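Local coordinates for putative uncharacterized protein PH0594 (Pyrococcus horikoshii, PDB 4HXF), which is a serine protease of the prolyl oligopeptidase family, an acylaminoacyl peptidase that selects its substrates by assembling into a self-compartmentalizing hexamer, at residues 275-278 against 283-286; 294-299 against 310-315; 567-572 against 601-606. All blocks are in the same frame, centred on the assembly; numbering follows the deposited sequence. Where two conformers were deposited one is given.

Contact 1. Residues 275-278 against 283-286; sequences YFTL and SVNL
L286 and T277 face each other as a non-hydrogen-bonded antiparallel pair, their CA atoms 4.4 Å apart, and their side chains meet on one face of a beta hairpin. With CG of L286 anti to the backbone N (chi1 -177°) and chi2 at 63°, CD1 turns back toward the partner strand. There CD1 reaches the CG2 methyl of T277 at 3.8 Å, the two side chains crossing obliquely, and also lies 3.5 Å from the carbonyl O of F276. T277 is flanked on its other side by V284, whose CG1 comes to 3.7 Å from the threonine CB, so CB and CG2 of T277 sit between two aliphatic side chains of the partner strand.

The next pair, L278 with N285, is hydrogen-bonded in both directions. L278 N donates to N285 O at 2.9 Å and N285 N returns a bond of 3.0 Å to L278 O. The CA-H groups of T277 and V284 add weaker contacts to these same two carbonyl oxygens. The side chains of L278 and N285 emerge on the face away from T277; CG of L278 lies in plane at the edge of the F276 ring, while the amide of N285 is tied at both ends, ND2 to E280 and OD1 to the backbone N of G299.

The hairpin forms the two central strands of a four-stranded antiparallel blade of the beta-propeller. Strand 264-270 pairs with 273-280 on one side, where L278 packs on V264, and strand 293-295 follows 283-289 on the other. The face bearing T277 and V284 is covered by the adjacent blade, through F306 and W302 of strand 302-308.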
loop_
_atom_site.group_PDB
_atom_site.type_symbol
_atom_site.label_atom_id
_atom_site.label_comp_id
_atom_site.label_asym_id
_atom_site.label_seq_id
_atom_site.Cartn_x
_atom_site.Cartn_y
_atom_site.Cartn_z
ATOM N N TYR A 275 45.130 -14.072 25.361
ATOM C CA TYR A 275 45.571 -13.180 24.269
ATOM C C TYR A 275 45.011 -11.812 24.582
ATOM O O TYR A 275 43.867 -11.696 24.962
ATOM C CB TYR A 275 44.965 -13.661 22.927
ATOM C CG TYR A 275 45.590 -14.995 22.500
ATOM C CD1 TYR A 275 45.064 -16.158 22.925
ATOM C CD2 TYR A 275 46.674 -14.995 21.742
ATOM C CE1 TYR A 275 45.643 -17.369 22.548
ATOM C CE2 TYR A 275 47.258 -16.207 21.300
ATOM C CZ TYR A 275 46.676 -17.370 21.700
ATOM O OH TYR A 275 47.263 -18.640 21.353
ATOM N N PHE A 276 45.832 -10.778 24.387
ATOM C CA PHE A 276 45.389 -9.468 24.786
ATOM C C PHE A 276 46.154 -8.376 24.021
ATOM O O PHE A 276 47.263 -8.589 23.589
ATOM C CB PHE A 276 45.594 -9.317 26.306
ATOM C CG PHE A 276 47.009 -9.272 26.761
ATOM C CD1 PHE A 276 47.650 -10.462 27.096
ATOM C CD2 PHE A 276 47.669 -8.073 26.941
ATOM C CE1 PHE A 276 48.937 -10.421 27.537
ATOM C CE2 PHE A 276 48.968 -8.063 27.407
ATOM C CZ PHE A 276 49.613 -9.251 27.705
ATOM N N THR A 277 45.548 -7.219 23.938
ATOM C CA THR A 277 46.163 -6.080 23.363
ATOM C C THR A 277 46.371 -4.989 24.389
ATOM O O THR A 277 45.613 -4.898 25.371
ATOM C CB THR A 277 45.293 -5.481 22.242
ATOM O OG1 THR A 277 43.902 -5.411 22.639
ATOM C CG2 THR A 277 45.385 -6.472 20.983
ATOM N N LEU A 278 47.380 -4.168 24.186
ATOM C CA LEU A 278 47.696 -3.011 25.043
ATOM C C LEU A 278 47.823 -1.782 24.288
ATOM O O LEU A 278 48.300 -1.772 23.124
ATOM C CB LEU A 278 49.099 -3.196 25.696
ATOM C CG LEU A 278 49.424 -4.386 26.589
ATOM C CD1 LEU A 278 50.909 -4.488 27.054
ATOM C CD2 LEU A 278 48.482 -4.272 27.826
ATOM N N SER A 283 50.273 2.916 19.446
ATOM C CA SER A 283 49.973 1.626 18.863
ATOM C C SER A 283 48.984 0.899 19.792
ATOM O O SER A 283 48.912 1.174 21.043
ATOM C CB SER A 283 51.274 0.833 18.747
ATOM O OG SER A 283 52.145 1.478 17.823
ATOM N N VAL A 284 48.276 -0.073 19.231
ATOM C CA VAL A 284 47.547 -1.059 20.023
ATOM C C VAL A 284 48.165 -2.406 19.584
ATOM O O VAL A 284 47.967 -2.821 18.440
ATOM C CB VAL A 284 46.046 -1.008 19.911
ATOM C CG1 VAL A 284 45.367 -2.174 20.590
ATOM C CG2 VAL A 284 45.535 0.346 20.401
ATOM N N ASN A 285 48.879 -3.048 20.485
ATOM C CA ASN A 285 49.756 -4.178 20.174
ATOM C C ASN A 285 49.231 -5.463 20.790
ATOM O O ASN A 285 48.679 -5.401 21.895
ATOM C CB ASN A 285 51.187 -3.933 20.675
ATOM C CG ASN A 285 51.901 -2.801 19.940
ATOM O OD1 ASN A 285 51.782 -2.684 18.700
ATOM N ND2 ASN A 285 52.577 -1.933 20.725
ATOM N N LEU A 286 49.375 -6.584 20.111
ATOM C CA LEU A 286 48.914 -7.951 20.506
ATOM C C LEU A 286 50.007 -8.807 21.129
ATOM O O LEU A 286 51.147 -8.913 20.642
ATOM C CB LEU A 286 48.349 -8.708 19.257
ATOM C CG LEU A 286 47.767 -10.122 19.504
ATOM C CD1 LEU A 286 46.529 -10.049 20.467
ATOM C CD2 LEU A 286 47.296 -10.678 18.154
#

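Contact 2. Residues 294-299 against 310-315; sequences REIAKG and ERLIYL
Y314 reaches across to A297 with the far end of its ring. From CB the side chain turns so that CG lies between the backbone N and the carbonyl carbon (chi1 54°), which stands the ring up from strand 312-317. CB and CG serve as the stem, and the contact begins at the outer half of the ring. CE2 comes to 3.8 Å from the CB methyl of A297, CZ lies at nearly the same distance, and OH approaches that methyl to 3.6 Å. The methyl therefore meets the phenol obliquely around its hydroxyl-bearing end. Beyond this contact OH is hydrogen-bonded to the carboxylate of E332, and the ring also packs against L286, I303 and W328.

A second apolar touch is made by I296. In one of its two modelled conformers, CG2 lies 3.9 Å from CD2 of L312, a contact that the alternate conformer makes less certain. Both I296 and A297 point toward 310-315 because they form a classic beta bulge opposite L286. The extra residue, with psi of -55° at I296, breaks the usual alternation, so two successive side chains leave the backbone on the same side. Together they bring the outer edge of one blade, where the chain turns off strand 293-295, against strand 312-317 of the next.

Across this junction the chemistry is apolar: methyl groups meet a leucine and the outer part of a phenol, without a polar bond between the segments. The polar tip in the contact, Y314 OH, turns to E332 of its own blade, so shape and apolar packing hold the two segments.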
loop_
_atom_site.group_PDB
_atom_site.type_symbol
_atom_site.label_atom_id
_atom_site.label_comp_id
_atom_site.label_asym_id
_atom_site.label_seq_id
_atom_site.Cartn_x
_atom_site.Cartn_y
_atom_site.Cartn_z
ATOM N N ARG A 294 54.343 -12.737 25.974
ATOM C CA ARG A 294 55.061 -12.891 24.709
ATOM C C ARG A 294 54.489 -11.926 23.643
ATOM O O ARG A 294 53.323 -11.841 23.501
ATOM C CB ARG A 294 54.936 -14.309 24.244
ATOM C CG ARG A 294 55.409 -15.225 25.410
ATOM C CD ARG A 294 55.962 -16.550 25.010
ATOM N NE ARG A 294 56.171 -17.411 26.194
ATOM C CZ ARG A 294 57.306 -17.518 26.910
ATOM N NH1 ARG A 294 58.396 -16.802 26.627
ATOM N NH2 ARG A 294 57.336 -18.333 27.952
ATOM N N GLU A 295 55.379 -11.259 22.915
ATOM C CA GLU A 295 54.976 -10.396 21.815
ATOM C C GLU A 295 54.457 -11.193 20.638
ATOM O O GLU A 295 55.061 -12.189 20.257
ATOM C CB GLU A 295 56.158 -9.556 21.371
ATOM C CG GLU A 295 55.906 -8.495 20.324
ATOM C CD GLU A 295 57.218 -7.862 19.854
ATOM O OE1 GLU A 295 57.400 -7.768 18.642
ATOM O OE2 GLU A 295 58.011 -7.469 20.715
ATOM N N ILE A 296 53.303 -10.777 20.083
ATOM C CA ILE A 296 52.774 -11.379 18.865
ATOM C C ILE A 296 52.769 -10.403 17.680
ATOM O O ILE A 296 53.387 -10.676 16.667
ATOM C CB ILE A 296 51.359 -11.956 18.995
ATOM C CG1 ILE A 296 51.233 -12.878 20.189
ATOM C CG2 ILE A 296 51.083 -12.755 17.759
ATOM C CD1 ILE A 296 52.045 -14.148 19.975
ATOM N N ALA A 297 52.151 -9.228 17.797
ATOM C CA ALA A 297 52.060 -8.268 16.707
ATOM C C ALA A 297 52.226 -6.903 17.326
ATOM O O ALA A 297 51.228 -6.290 17.813
ATOM C CB ALA A 297 50.728 -8.419 15.906
ATOM N N LYS A 298 53.450 -6.417 17.234
ATOM C CA LYS A 298 53.782 -5.096 17.804
ATOM C C LYS A 298 54.316 -4.279 16.671
ATOM O O LYS A 298 55.211 -4.754 15.919
ATOM C CB LYS A 298 54.823 -5.292 18.918
ATOM C CG LYS A 298 55.400 -3.983 19.451
ATOM C CD LYS A 298 56.311 -4.130 20.663
ATOM C CE LYS A 298 56.907 -2.763 21.053
ATOM N NZ LYS A 298 58.129 -3.021 21.908
ATOM N N GLY A 299 53.847 -3.075 16.495
ATOM C CA GLY A 299 54.426 -2.186 15.437
ATOM C C GLY A 299 53.647 -0.897 15.418
ATOM O O GLY A 299 52.873 -0.554 16.357
ATOM N N GLU A 310 42.184 -22.914 17.479
ATOM C CA GLU A 310 43.345 -23.556 16.958
ATOM C C GLU A 310 44.288 -22.665 16.261
ATOM O O GLU A 310 45.529 -22.943 16.138
ATOM C CB GLU A 310 42.987 -24.757 16.055
ATOM C CG GLU A 310 42.187 -25.814 16.827
ATOM C CD GLU A 310 41.792 -27.053 16.009
ATOM O OE1 GLU A 310 41.968 -27.076 14.751
ATOM O OE2 GLU A 310 41.315 -28.015 16.669
ATOM N N ARG A 311 43.753 -21.595 15.714
ATOM C CA ARG A 311 44.574 -20.639 14.974
ATOM C C ARG A 311 44.398 -19.262 15.653
ATOM O O ARG A 311 43.460 -19.070 16.402
ATOM C CB ARG A 311 44.066 -20.543 13.529
ATOM C CG ARG A 311 44.250 -21.863 12.722
ATOM C CD ARG A 311 45.708 -22.328 12.662
ATOM N NE ARG A 311 46.358 -22.101 11.367
ATOM C CZ ARG A 311 45.991 -22.702 10.219
ATOM N NH1 ARG A 311 44.946 -23.559 10.173
ATOM N NH2 ARG A 311 46.657 -22.429 9.096
ATOM N N LEU A 312 45.365 -18.408 15.478
ATOM C CA LEU A 312 45.245 -17.008 15.969
ATOM C C LEU A 312 45.120 -16.044 14.730
ATOM O O LEU A 312 46.012 -15.977 13.878
ATOM C CB LEU A 312 46.428 -16.557 16.821
ATOM C CG LEU A 312 46.541 -15.068 17.271
ATOM C CD1 LEU A 312 45.301 -14.613 18.066
ATOM C CD2 LEU A 312 47.847 -14.930 18.011
ATOM N N ILE A 313 44.035 -15.283 14.770
ATOM C CA ILE A 313 43.786 -14.301 13.695
ATOM C C ILE A 313 43.497 -12.950 14.317
ATOM O O ILE A 313 42.988 -12.871 15.467
ATOM C CB ILE A 313 42.679 -14.777 12.790
ATOM C CG1 ILE A 313 41.431 -15.162 13.529
ATOM C CG2 ILE A 313 43.163 -15.952 11.923
ATOM C CD1 ILE A 313 40.257 -14.304 13.458
ATOM N N TYR A 314 43.796 -11.912 13.545
ATOM C CA TYR A 314 43.561 -10.563 14.038
ATOM C C TYR A 314 43.413 -9.578 12.916
ATOM O O TYR A 314 43.902 -9.733 11.820
ATOM C CB TYR A 314 44.719 -10.172 14.988
ATOM C CG TYR A 314 46.117 -10.284 14.470
ATOM C CD1 TYR A 314 46.840 -11.468 14.661
ATOM C CD2 TYR A 314 46.757 -9.221 13.813
ATOM C CE1 TYR A 314 48.118 -11.600 14.212
ATOM C CE2 TYR A 314 48.083 -9.327 13.359
ATOM C CZ TYR A 314 48.775 -10.520 13.621
ATOM O OH TYR A 314 50.046 -10.646 13.198
ATOM N N LEU A 315 42.745 -8.497 13.258
ATOM C CA LEU A 315 42.572 -7.370 12.312
ATOM C C LEU A 315 43.586 -6.284 12.691
ATOM O O LEU A 315 43.623 -5.871 13.859
ATOM C CB LEU A 315 41.172 -6.782 12.487
ATOM C CG LEU A 315 39.945 -7.495 11.966
ATOM C CD1 LEU A 315 38.622 -6.858 12.290
ATOM C CD2 LEU A 315 40.058 -7.686 10.408
#

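Contact 3. Residues 567-572 against 601-606; sequences EVYIAI and ERKLKK
K603 NZ forms a salt bridge with E567 OE1 at 2.8 Å, the ammonium meeting the oxygen almost in line with its C-O bond. The same oxygen accepts a second bond, from Y569 OH at 2.6 Å; this donor comes to the anti side, 24° out of the carboxylate plane, and OE1 lies in plane at the edge of the tyrosine ring. The lysine and tyrosine tips thus converge on one atom while their NZ and OH remain 3.7 Å apart.

E567 presents its carboxylate from a fully extended chain, with CG anti to the backbone N (chi1 -179°). K603 approaches from the opposite direction, bent at chi2 (-70°). Further bonds hold both groups: OE2 of E567 pairs with the hydroxyl of Y607, and NZ of K603 is hydrogen-bonded to the carbonyl oxygens of E608 and G610, just beyond the helix. With an alanine here in place of E567, the K603 ammonium would probably keep its carbonyl partners but lose its counter-charge, and the hydroxyls of Y569 and Y607 would lose their carboxylate partner.

Farther out, Y569 packs on L539 and on F133 of a neighbouring subunit. Strand 568-573 is the outermost of the hydrolase sheet within this chain, and I570 to I572 pair antiparallel with a strand of that subunit, continuing the sheet across the interface.

The contact is chiefly electrostatic. With two donors on OE1 and another partner on OE2, the carboxylate is likely to be stabilised as an anion, balancing a largely buried lysine and tying the outermost strand to the C-terminal part of helix 586-605.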
loop_
_atom_site.group_PDB
_atom_site.type_symbol
_atom_site.label_atom_id
_atom_site.label_comp_id
_atom_site.label_asym_id
_atom_site.label_seq_id
_atom_site.Cartn_x
_atom_site.Cartn_y
_atom_site.Cartn_z
ATOM N N GLU A 567 31.966 35.715 15.004
ATOM C CA GLU A 567 31.684 34.946 13.821
ATOM C C GLU A 567 31.705 33.471 14.200
ATOM O O GLU A 567 32.770 32.868 14.384
ATOM C CB GLU A 567 32.762 35.230 12.735
ATOM C CG GLU A 567 32.416 34.425 11.487
ATOM C CD GLU A 567 33.376 34.573 10.285
ATOM O OE1 GLU A 567 33.107 33.895 9.296
ATOM O OE2 GLU A 567 34.344 35.372 10.310
ATOM N N VAL A 568 30.543 32.859 14.228
ATOM C CA VAL A 568 30.341 31.481 14.661
ATOM C C VAL A 568 29.162 30.899 13.897
ATOM O O VAL A 568 28.258 31.683 13.498
ATOM C CB VAL A 568 30.202 31.371 16.180
ATOM C CG1 VAL A 568 28.969 32.135 16.657
ATOM C CG2 VAL A 568 30.296 29.851 16.617
ATOM N N TYR A 569 29.202 29.594 13.663
ATOM C CA TYR A 569 28.235 28.881 12.911
ATOM C C TYR A 569 27.962 27.573 13.651
ATOM O O TYR A 569 28.904 27.083 14.290
ATOM C CB TYR A 569 28.762 28.523 11.519
ATOM C CG TYR A 569 29.284 29.720 10.767
ATOM C CD1 TYR A 569 30.641 30.132 10.923
ATOM C CD2 TYR A 569 28.439 30.461 9.931
ATOM C CE1 TYR A 569 31.086 31.250 10.252
ATOM C CE2 TYR A 569 28.887 31.620 9.311
ATOM C CZ TYR A 569 30.227 31.978 9.431
ATOM O OH TYR A 569 30.644 33.121 8.756
ATOM N N ILE A 570 26.783 27.044 13.509
ATOM C CA ILE A 570 26.426 25.738 14.100
ATOM C C ILE A 570 25.677 24.837 13.162
ATOM O O ILE A 570 24.707 25.235 12.492
ATOM C CB ILE A 570 25.843 25.810 15.548
ATOM C CG1 ILE A 570 25.757 24.469 16.185
ATOM C CG2 ILE A 570 24.460 26.513 15.536
ATOM C CD1 ILE A 570 25.278 24.495 17.652
ATOM N N ALA A 571 26.221 23.576 13.060
ATOM C CA ALA A 571 25.592 22.520 12.262
ATOM C C ALA A 571 25.079 21.495 13.246
ATOM O O ALA A 571 25.910 20.906 13.976
ATOM C CB ALA A 571 26.596 21.924 11.228
ATOM N N ILE A 572 23.770 21.268 13.290
ATOM C CA ILE A 572 23.123 20.362 14.229
ATOM C C ILE A 572 22.562 19.201 13.442
ATOM O O ILE A 572 21.600 19.319 12.654
ATOM C CB ILE A 572 22.022 21.005 15.069
ATOM C CG1 ILE A 572 22.618 22.242 15.794
ATOM C CG2 ILE A 572 21.456 19.977 16.064
ATOM C CD1 ILE A 572 21.534 23.095 16.513
ATOM N N GLU A 601 38.792 25.258 4.062
ATOM C CA GLU A 601 39.132 25.889 2.769
ATOM C C GLU A 601 38.835 27.413 2.833
ATOM O O GLU A 601 39.622 28.177 2.310
ATOM C CB GLU A 601 38.328 25.238 1.646
ATOM C CG GLU A 601 38.840 23.793 1.283
ATOM C CD GLU A 601 40.166 23.811 0.578
ATOM O OE1 GLU A 601 41.165 23.641 1.209
ATOM O OE2 GLU A 601 40.181 24.112 -0.588
ATOM N N ARG A 602 37.684 27.759 3.402
ATOM C CA ARG A 602 37.145 29.106 3.334
ATOM C C ARG A 602 37.461 29.992 4.535
ATOM O O ARG A 602 37.126 31.234 4.479
ATOM C CB ARG A 602 35.644 29.078 3.014
ATOM C CG ARG A 602 35.328 28.431 1.666
ATOM C CD ARG A 602 33.891 27.996 1.539
ATOM N NE ARG A 602 33.670 27.272 0.299
ATOM C CZ ARG A 602 33.287 27.784 -0.874
ATOM N NH1 ARG A 602 33.066 29.079 -1.063
ATOM N NH2 ARG A 602 33.078 26.917 -1.899
ATOM N N LYS A 603 38.055 29.408 5.604
ATOM C CA LYS A 603 38.351 30.161 6.769
ATOM C C LYS A 603 39.817 30.086 7.175
ATOM O O LYS A 603 40.337 30.973 7.883
ATOM C CB LYS A 603 37.410 29.752 7.943
ATOM C CG LYS A 603 35.929 30.029 7.609
ATOM C CD LYS A 603 35.524 31.456 7.544
ATOM C CE LYS A 603 34.127 31.562 6.982
ATOM N NZ LYS A 603 33.740 32.963 6.776
ATOM N N LEU A 604 40.470 29.027 6.761
ATOM C CA LEU A 604 41.857 28.780 7.145
ATOM C C LEU A 604 42.842 28.940 5.967
ATOM O O LEU A 604 43.760 29.779 6.020
ATOM C CB LEU A 604 42.074 27.406 7.835
ATOM C CG LEU A 604 43.486 27.112 8.272
ATOM C CD1 LEU A 604 44.004 28.057 9.382
ATOM C CD2 LEU A 604 43.620 25.649 8.755
ATOM N N LYS A 605 42.643 28.170 4.905
ATOM C CA LYS A 605 43.555 28.260 3.771
ATOM C C LYS A 605 43.523 29.684 3.167
ATOM O O LYS A 605 44.582 30.267 2.828
ATOM C CB LYS A 605 43.107 27.210 2.723
ATOM C CG LYS A 605 43.997 27.189 1.508
ATOM C CD LYS A 605 43.564 26.199 0.432
ATOM C CE LYS A 605 44.111 24.746 0.738
ATOM N NZ LYS A 605 43.460 23.668 -0.119
ATOM N N LYS A 606 42.300 30.199 3.012
ATOM C CA LYS A 606 42.087 31.584 2.506
ATOM C C LYS A 606 40.767 32.119 3.023
ATOM O O LYS A 606 39.673 31.729 2.467
ATOM C CB LYS A 606 42.053 31.576 0.966
#

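Overall arrangement
Contacts 1 and 2 are neighbours in the beta-propeller, their centres 8 Å apart. L286 O accepts a probable hydrogen bond from I296 N at 2.9 Å, and S283 OG reaches G299 O at 2.6 Å. Contact 1 lies within one blade and contact 2 joins that blade's edge to the next; Y275 CE2 packing on L312 CD2 crosses the same junction. The L278 side chain is about 6 Å from that of E263, a magnesium ligand. Contact 3 belongs to the alpha/beta-hydrolase domain across the chain's centre, with centres about 39 and 44 Å from contacts 1 and 2. Its strand 568-573 leads toward H578, which lines the inhibitor pocket with S466.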